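Local coordinates for arfgap-like finger domain containing protein (Cryptosporidium parvum Iowa II, PDB 2OWA) that probably acts as a GTPase activator for ADP-ribosylation factor through its zinc-binding ArfGAP domain, the part of the protein modelled here, at residues A[46-58]-A[71-84]. Numbering follows the deposited sequence.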
ATOM      1  N   ASN A  46       9.592  -9.783   2.944  1.00 26.56           N
ATOM      2  CA  ASN A  46       8.742  -9.526   4.120  1.00 25.80           C
ATOM      3  C   ASN A  46       8.554  -8.048   4.437  1.00 24.38           C
ATOM      4  O   ASN A  46       8.844  -7.626   5.552  1.00 23.29           O
ATOM      5  CB  ASN A  46       9.278 -10.282   5.362  1.00 27.28           C
ATOM      6  CG  ASN A  46       8.318 -10.232   6.544  1.00 31.15           C
ATOM      7  OD1 ASN A  46       7.085 -10.132   6.366  1.00 38.61           O
ATOM      8  ND2 ASN A  46       8.869 -10.267   7.767  1.00 33.83           N
ATOM      9  N   PRO A  47       8.049  -7.252   3.473  1.00 22.62           N
ATOM     10  CA  PRO A  47       7.899  -5.831   3.810  1.00 22.43           C
ATOM     11  C   PRO A  47       6.717  -5.629   4.784  1.00 22.14           C
ATOM     12  O   PRO A  47       5.697  -6.335   4.698  1.00 23.07           O
ATOM     13  CB  PRO A  47       7.588  -5.187   2.454  1.00 21.35           C
ATOM     14  CG  PRO A  47       6.817  -6.278   1.726  1.00 21.19           C
ATOM     15  CD  PRO A  47       7.584  -7.537   2.097  1.00 22.87           C
ATOM     16  N   THR A  48       6.855  -4.693   5.713  1.00 21.51           N
ATOM     17  CA  THR A  48       5.819  -4.498   6.725  1.00 20.42           C
ATOM     18  C   THR A  48       5.311  -3.071   6.740  1.00 19.79           C
ATOM     19  O   THR A  48       4.356  -2.768   7.437  1.00 20.13           O
ATOM     20  CB  THR A  48       6.307  -4.910   8.156  1.00 21.10           C
ATOM     21  OG1 THR A  48       7.361  -4.039   8.539  1.00 19.08           O
ATOM     22  CG2 THR A  48       6.815  -6.348   8.152  1.00 22.16           C
ATOM     23  N   TRP A  49       5.945  -2.190   5.981  1.00 19.75           N
ATOM     24  CA  TRP A  49       5.433  -0.844   5.787  1.00 20.06           C
ATOM     25  C   TRP A  49       4.475  -0.849   4.600  1.00 19.77           C
ATOM     26  O   TRP A  49       4.337  -1.864   3.913  1.00 19.42           O
ATOM     27  CB  TRP A  49       6.574   0.177   5.600  1.00 19.98           C
ATOM     28  CG  TRP A  49       7.284   0.411   6.854  1.00 20.01           C
ATOM     29  CD1 TRP A  49       8.168  -0.449   7.465  1.00 21.52           C
ATOM     30  CD2 TRP A  49       7.152   1.542   7.737  1.00 20.87           C
ATOM     31  NE1 TRP A  49       8.582   0.078   8.661  1.00 18.14           N
ATOM     32  CE2 TRP A  49       8.005   1.304   8.846  1.00 21.70           C
ATOM     33  CE3 TRP A  49       6.402   2.729   7.702  1.00 19.47           C
ATOM     34  CZ2 TRP A  49       8.142   2.217   9.909  1.00 22.75           C
ATOM     35  CZ3 TRP A  49       6.540   3.658   8.772  1.00 20.87           C
ATOM     36  CH2 TRP A  49       7.406   3.377   9.864  1.00 21.38           C
ATOM     37  N   LEU A  50       3.785   0.267   4.385  1.00 18.86           N
ATOM     38  CA  LEU A  50       2.811   0.337   3.310  1.00 19.04           C
ATOM     39  C   LEU A  50       2.588   1.779   2.777  1.00 19.71           C
ATOM     40  O   LEU A  50       2.837   2.760   3.475  1.00 18.24           O
ATOM     41  CB  LEU A  50       1.494  -0.393   3.719  1.00 18.56           C
ATOM     42  CG  LEU A  50       0.678   0.119   4.908  1.00 19.47           C
ATOM     43  CD1 LEU A  50      -0.211   1.283   4.431  1.00 23.30           C
ATOM     44  CD2 LEU A  50      -0.189  -1.000   5.461  1.00 18.66           C
ATOM     45  N   SER A  51       2.177   1.902   1.515  1.00 20.04           N
ATOM     46  CA  SER A  51       1.609   3.181   1.033  1.00 19.75           C
ATOM     47  C   SER A  51       0.108   2.918   0.889  1.00 19.53           C
ATOM     48  O   SER A  51      -0.298   2.053   0.070  1.00 19.53           O
ATOM     49  CB  SER A  51       2.208   3.597  -0.316  1.00 19.72           C
ATOM     50  OG  SER A  51       1.505   4.718  -0.831  1.00 18.51           O
ATOM     51  N   LEU A  52      -0.714   3.598   1.697  1.00 18.92           N
ATOM     52  CA  LEU A  52      -2.145   3.402   1.580  1.00 19.42           C
ATOM     53  C   LEU A  52      -2.638   3.796   0.199  1.00 19.06           C
ATOM     54  O   LEU A  52      -3.494   3.128  -0.336  1.00 20.22           O
ATOM     55  CB  LEU A  52      -2.938   4.170   2.637  1.00 20.04           C
ATOM     56  CG  LEU A  52      -3.129   3.359   3.924  1.00 23.44           C
ATOM     57  CD1 LEU A  52      -3.516   4.300   5.067  1.00 26.70           C
ATOM     58  CD2 LEU A  52      -4.146   2.167   3.743  1.00 22.53           C
ATOM     59  N   SER A  53      -2.044   4.841  -0.385  1.00 19.18           N
ATOM     60  CA  SER A  53      -2.447   5.408  -1.700  1.00 19.25           C
ATOM     61  C   SER A  53      -2.591   4.359  -2.794  1.00 19.21           C
ATOM     62  O   SER A  53      -3.583   4.323  -3.509  1.00 19.43           O
ATOM     63  CB  SER A  53      -1.414   6.463  -2.164  1.00 18.05           C
ATOM     64  OG  SER A  53      -1.066   7.342  -1.090  1.00 20.16           O
ATOM     65  N   PHE A  54      -1.576   3.510  -2.916  1.00 19.61           N
ATOM     66  CA  PHE A  54      -1.547   2.459  -3.939  1.00 19.26           C
ATOM     67  C   PHE A  54      -1.864   1.092  -3.357  1.00 18.82           C
ATOM     68  O   PHE A  54      -1.845   0.097  -4.060  1.00 19.46           O
ATOM     69  CB  PHE A  54      -0.177   2.499  -4.627  1.00 19.26           C
ATOM     70  CG  PHE A  54       0.225   3.888  -5.003  1.00 18.96           C
ATOM     71  CD1 PHE A  54      -0.452   4.570  -6.031  1.00 21.52           C
ATOM     72  CD2 PHE A  54       1.245   4.540  -4.315  1.00 17.90           C
ATOM     73  CE1 PHE A  54      -0.103   5.883  -6.371  1.00 18.22           C
ATOM     74  CE2 PHE A  54       1.597   5.830  -4.645  1.00 18.57           C
ATOM     75  CZ  PHE A  54       0.941   6.498  -5.667  1.00 19.65           C
ATOM     76  N   ALA A  55      -2.174   1.060  -2.055  1.00 19.65           N
ATOM     77  CA  ALA A  55      -2.314  -0.199  -1.318  1.00 17.87           C
ATOM     78  C   ALA A  55      -1.175  -1.163  -1.636  1.00 17.66           C
ATOM     79  O   ALA A  55      -1.401  -2.314  -1.982  1.00 18.58           O
ATOM     80  CB  ALA A  55      -3.680  -0.850  -1.600  1.00 18.66           C
ATOM     81  N   VAL A  56       0.066  -0.692  -1.532  1.00 18.83           N
ATOM     82  CA  VAL A  56       1.214  -1.571  -1.710  1.00 17.08           C
ATOM     83  C   VAL A  56       1.981  -1.710  -0.381  1.00 17.20           C
ATOM     84  O   VAL A  56       1.995  -0.788   0.428  1.00 16.27           O
ATOM     85  CB  VAL A  56       2.153  -1.110  -2.844  1.00 16.69           C
ATOM     86  CG1 VAL A  56       1.422  -1.227  -4.252  1.00 15.38           C
ATOM     87  CG2 VAL A  56       2.620   0.313  -2.591  1.00 16.74           C
ATOM     88  N   PHE A  57       2.612  -2.864  -0.189  1.00 17.54           N
ATOM     89  CA  PHE A  57       3.563  -3.083   0.923  1.00 17.74           C
ATOM     90  C   PHE A  57       5.005  -2.850   0.489  1.00 17.18           C
ATOM     91  O   PHE A  57       5.413  -3.315  -0.582  1.00 18.61           O
ATOM     92  CB  PHE A  57       3.455  -4.496   1.478  1.00 17.85           C
ATOM     93  CG  PHE A  57       2.160  -4.769   2.126  1.00 19.95           C
ATOM     94  CD1 PHE A  57       1.987  -4.516   3.475  1.00 19.59           C
ATOM     95  CD2 PHE A  57       1.083  -5.271   1.372  1.00 17.00           C
ATOM     96  CE1 PHE A  57       0.732  -4.764   4.093  1.00 22.97           C
ATOM     97  CE2 PHE A  57      -0.142  -5.521   1.961  1.00 18.50           C
ATOM     98  CZ  PHE A  57      -0.319  -5.291   3.329  1.00 20.32           C
ATOM     99  N   ILE A  58       5.760  -2.163   1.343  1.00 16.90           N
ATOM    100  CA  ILE A  58       7.128  -1.692   1.028  1.00 16.59           C
ATOM    101  C   ILE A  58       8.015  -1.879   2.271  1.00 18.24           C
ATOM    102  O   ILE A  58       7.488  -1.943   3.358  1.00 19.08           O
ATOM    103  CB  ILE A  58       7.125  -0.197   0.595  1.00 15.31           C
ATOM    104  CG1 ILE A  58       6.431   0.716   1.647  1.00 16.06           C
ATOM    105  CG2 ILE A  58       6.533  -0.053  -0.859  1.00 12.53           C
ATOM    106  CD1 ILE A  58       6.466   2.204   1.283  1.00 15.85           C
ATOM    107  N   VAL A  71       2.007  13.423   1.572  1.00 23.00           N
ATOM    108  CA  VAL A  71       0.886  12.498   1.659  1.00 23.10           C
ATOM    109  C   VAL A  71       0.031  12.401   0.414  1.00 23.27           C
ATOM    110  O   VAL A  71      -0.606  11.359   0.190  1.00 22.97           O
ATOM    111  CB  VAL A  71      -0.044  12.753   2.897  1.00 23.12           C
ATOM    112  CG1 VAL A  71       0.581  12.213   4.162  1.00 24.74           C
ATOM    113  CG2 VAL A  71      -0.386  14.203   3.022  1.00 22.90           C
ATOM    114  N   HIS A  72      -0.016  13.484  -0.369  1.00 23.95           N
ATOM    115  CA  HIS A  72      -0.757  13.484  -1.626  1.00 24.58           C
ATOM    116  C   HIS A  72      -0.099  12.615  -2.701  1.00 24.95           C
ATOM    117  O   HIS A  72      -0.761  12.194  -3.685  1.00 26.15           O
ATOM    118  CB  HIS A  72      -0.941  14.938  -2.118  1.00 25.61           C
ATOM    119  CG  HIS A  72       0.341  15.622  -2.492  1.00 27.39           C
ATOM    120  ND1 HIS A  72       1.318  15.923  -1.571  1.00 29.97           N
ATOM    121  CD2 HIS A  72       0.814  16.039  -3.696  1.00 29.36           C
ATOM    122  CE1 HIS A  72       2.342  16.487  -2.190  1.00 30.80           C
ATOM    123  NE2 HIS A  72       2.062  16.562  -3.481  1.00 30.68           N
ATOM    124  N   ILE A  73       1.205  12.372  -2.542  1.00 23.98           N
ATOM    125  CA  ILE A  73       1.940  11.459  -3.414  1.00 23.14           C
ATOM    126  C   ILE A  73       1.852  10.022  -2.847  1.00 23.01           C
ATOM    127  O   ILE A  73       1.335   9.125  -3.491  1.00 24.02           O
ATOM    128  CB  ILE A  73       3.414  11.920  -3.576  1.00 23.86           C
ATOM    129  CG1 ILE A  73       3.487  13.410  -3.987  1.00 24.40           C
ATOM    130  CG2 ILE A  73       4.216  10.949  -4.485  1.00 22.57           C
ATOM    131  CD1 ILE A  73       3.449  13.665  -5.464  1.00 30.13           C
ATOM    132  N   SER A  74       2.304   9.832  -1.617  1.00 22.59           N
ATOM    133  CA  SER A  74       2.289   8.517  -1.000  1.00 23.05           C
ATOM    134  C   SER A  74       2.127   8.643   0.499  1.00 22.51           C
ATOM    135  O   SER A  74       2.898   9.335   1.134  1.00 24.12           O
ATOM    136  CB  SER A  74       3.547   7.732  -1.396  1.00 22.72           C
ATOM    137  OG  SER A  74       3.622   6.501  -0.736  1.00 20.87           O
ATOM    138  N   PHE A  75       1.099   7.988   1.041  1.00 23.54           N
ATOM    139  CA  PHE A  75       0.634   8.135   2.429  1.00 22.49           C
ATOM    140  C   PHE A  75       1.052   6.869   3.138  1.00 21.72           C
ATOM    141  O   PHE A  75       0.476   5.811   2.916  1.00 20.10           O
ATOM    142  CB  PHE A  75      -0.905   8.301   2.434  1.00 24.48           C
ATOM    143  CG  PHE A  75      -1.546   8.401   3.812  1.00 24.80           C
ATOM    144  CD1 PHE A  75      -1.985   9.616   4.308  1.00 29.70           C
ATOM    145  CD2 PHE A  75      -1.787   7.255   4.580  1.00 31.43           C
ATOM    146  CE1 PHE A  75      -2.615   9.718   5.553  1.00 27.07           C
ATOM    147  CE2 PHE A  75      -2.401   7.328   5.850  1.00 30.42           C
ATOM    148  CZ  PHE A  75      -2.832   8.579   6.325  1.00 31.19           C
ATOM    149  N   VAL A  76       2.051   6.992   4.005  1.00 20.50           N
ATOM    150  CA  VAL A  76       2.836   5.842   4.469  1.00 22.14           C
ATOM    151  C   VAL A  76       2.465   5.495   5.905  1.00 21.39           C
ATOM    152  O   VAL A  76       2.309   6.389   6.733  1.00 21.45           O
ATOM    153  CB  VAL A  76       4.370   6.140   4.347  1.00 21.81           C
ATOM    154  CG1 VAL A  76       5.228   5.105   5.080  1.00 23.79           C
ATOM    155  CG2 VAL A  76       4.755   6.283   2.899  1.00 22.68           C
ATOM    156  N   ARG A  77       2.304   4.197   6.160  1.00 21.46           N
ATOM    157  CA  ARG A  77       2.060   3.638   7.495  1.00 22.20           C
ATOM    158  C   ARG A  77       2.879   2.381   7.697  1.00 21.07           C
ATOM    159  O   ARG A  77       3.269   1.728   6.746  1.00 20.11           O
ATOM    160  CB  ARG A  77       0.562   3.262   7.689  1.00 21.58           C
ATOM    161  CG  ARG A  77      -0.411   4.450   7.687  1.00 25.01           C
ATOM    162  CD  ARG A  77      -0.085   5.290   8.906  1.00 29.37           C
ATOM    163  NE  ARG A  77      -0.978   6.417   9.169  1.00 29.12           N
ATOM    164  CZ  ARG A  77      -0.690   7.695   8.894  1.00 29.02           C
ATOM    165  NH1 ARG A  77       0.442   8.038   8.251  1.00 21.76           N
ATOM    166  NH2 ARG A  77      -1.568   8.635   9.232  1.00 28.39           N
ATOM    167  N   SER A  78       3.104   2.041   8.961  1.00 21.11           N
ATOM    168  CA  SER A  78       3.669   0.771   9.325  1.00 20.56           C
ATOM    169  C   SER A  78       2.516  -0.195   9.622  1.00 20.58           C
ATOM    170  O   SER A  78       1.687   0.089  10.498  1.00 19.41           O
ATOM    171  CB  SER A  78       4.526   0.962  10.576  1.00 20.64           C
ATOM    172  OG  SER A  78       4.879  -0.304  11.063  1.00 25.82           O
ATOM    173  N   SER A  79       2.444  -1.329   8.916  1.00 21.20           N
ATOM    174  CA  SER A  79       1.350  -2.277   9.185  1.00 22.47           C
ATOM    175  C   SER A  79       1.415  -2.934  10.578  1.00 24.32           C
ATOM    176  O   SER A  79       0.407  -3.377  11.117  1.00 24.15           O
ATOM    177  CB  SER A  79       1.192  -3.313   8.051  1.00 21.90           C
ATOM    178  OG  SER A  79       2.202  -4.304   8.080  1.00 21.38           O
ATOM    179  N   ASP A  80       2.622  -2.952  11.119  1.00 25.91           N
ATOM    180  CA  ASP A  80       3.011  -3.473  12.415  1.00 28.80           C
ATOM    181  C   ASP A  80       2.675  -2.608  13.601  1.00 29.35           C
ATOM    182  O   ASP A  80       2.556  -3.096  14.704  1.00 29.88           O
ATOM    183  CB  ASP A  80       4.551  -3.518  12.437  1.00 29.86           C
ATOM    184  CG  ASP A  80       5.087  -4.829  12.078  1.00 33.14           C
ATOM    185  OD1 ASP A  80       6.315  -4.903  11.915  1.00 37.37           O
ATOM    186  OD2 ASP A  80       4.293  -5.788  11.981  1.00 39.07           O
ATOM    187  N   LEU A  81       2.618  -1.310  13.398  1.00 29.99           N
ATOM    188  CA  LEU A  81       2.762  -0.401  14.524  1.00 30.90           C
ATOM    189  C   LEU A  81       1.701   0.683  14.561  1.00 29.40           C
ATOM    190  O   LEU A  81       1.251   1.074  15.645  1.00 29.70           O
ATOM    191  CB  LEU A  81       4.154   0.219  14.454  1.00 30.95           C
ATOM    192  N   ASP A  82       1.310   1.171  13.381  1.00 27.99           N
ATOM    193  CA  ASP A  82       0.376   2.285  13.258  1.00 25.96           C
ATOM    194  C   ASP A  82      -1.097   1.906  13.500  1.00 25.02           C
ATOM    195  O   ASP A  82      -1.463   0.720  13.474  1.00 24.59           O
ATOM    196  CB  ASP A  82       0.551   2.958  11.889  1.00 27.15           C
ATOM    197  CG  ASP A  82       1.715   3.966  11.875  1.00 29.64           C
ATOM    198  OD1 ASP A  82       1.573   4.990  12.593  1.00 32.07           O
ATOM    199  OD2 ASP A  82       2.743   3.755  11.163  1.00 27.87           O
ATOM    200  N   LYS A  83      -1.928   2.924  13.747  1.00 21.71           N
ATOM    201  CA  LYS A  83      -3.369   2.772  13.857  1.00 20.72           C
ATOM    202  C   LYS A  83      -4.004   2.890  12.442  1.00 19.16           C
ATOM    203  O   LYS A  83      -3.517   3.625  11.597  1.00 19.27           O
ATOM    204  CB  LYS A  83      -3.956   3.853  14.789  1.00 20.69           C
ATOM    205  CG  LYS A  83      -3.362   3.935  16.246  1.00 23.63           C
ATOM    206  CD  LYS A  83      -3.537   2.609  16.902  1.00 26.50           C
ATOM    207  CE  LYS A  83      -4.113   2.690  18.309  1.00 29.78           C
ATOM    208  NZ  LYS A  83      -4.373   1.280  18.772  1.00 30.99           N
ATOM    209  N   PHE A  84      -5.059   2.129  12.204  1.00 18.11           N
ATOM    210  CA  PHE A  84      -5.762   2.111  10.917  1.00 17.08           C
ATOM    211  C   PHE A  84      -7.276   2.296  11.172  1.00 17.26           C
ATOM    212  O   PHE A  84      -7.762   1.826  12.184  1.00 16.15           O
ATOM    213  CB  PHE A  84      -5.487   0.784  10.209  1.00 16.08           C
ATOM    214  CG  PHE A  84      -4.077   0.669   9.684  1.00 16.08           C
ATOM    215  CD1 PHE A  84      -3.783   1.019   8.367  1.00 16.35           C
ATOM    216  CD2 PHE A  84      -3.038   0.265  10.535  1.00 18.15           C
ATOM    217  CE1 PHE A  84      -2.442   0.920   7.882  1.00 18.61           C
ATOM    218  CE2 PHE A  84      -1.705   0.190  10.067  1.00 16.98           C
ATOM    219  CZ  PHE A  84      -1.419   0.522   8.759  1.00 17.91           C
TER
HETATM  220  O   HOH W   1      -2.364   9.734  -0.899  1.00 26.97           O
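W49 lays its indole over S78: CB of S78 sits 3.6 Å from the centroid of the W49 six-membered ring, almost on the ring normal, a CH-pi contact. CG of W49 stands anti to the carbonyl carbon and beside the backbone N (chi1 -72°), which brings the ring nearer strand 76-78, and its CE3 also meets CG1 of V76 at 3.7 Å. R67 of helix 60-67 adds a cation-pi contact to the same indole. L50 and R77, facing the other way, pair through both backbone N-H groups, and the methyl CD2 of L50 reaches CE1 of F84 at 3.8 Å, the two side chains pointing at each other. Further along, L52 and F75 lie alongside with the same heading, CD1 of L52 against CE2 of F75 at 3.3 Å, while L52 N bonds F75 O.

Serines finish both ends. T48 O is gripped twice by S79, by N nearly in line with the C=O (2.8 Å) and by OG tilted 26° from the carbonyl plane (2.7 Å); R31 also bonds that hydroxyl. S51 OG and S74 OG share a 2.8 Å hydrogen bond, H66 ND1 also bonding S74 OG, and S53 OG accepts from F75 N. Strand 49-51 lies between 56-58 and 76-78 in the antiparallel sheet beside the Cys4 zinc finger of the ArfGAP fold.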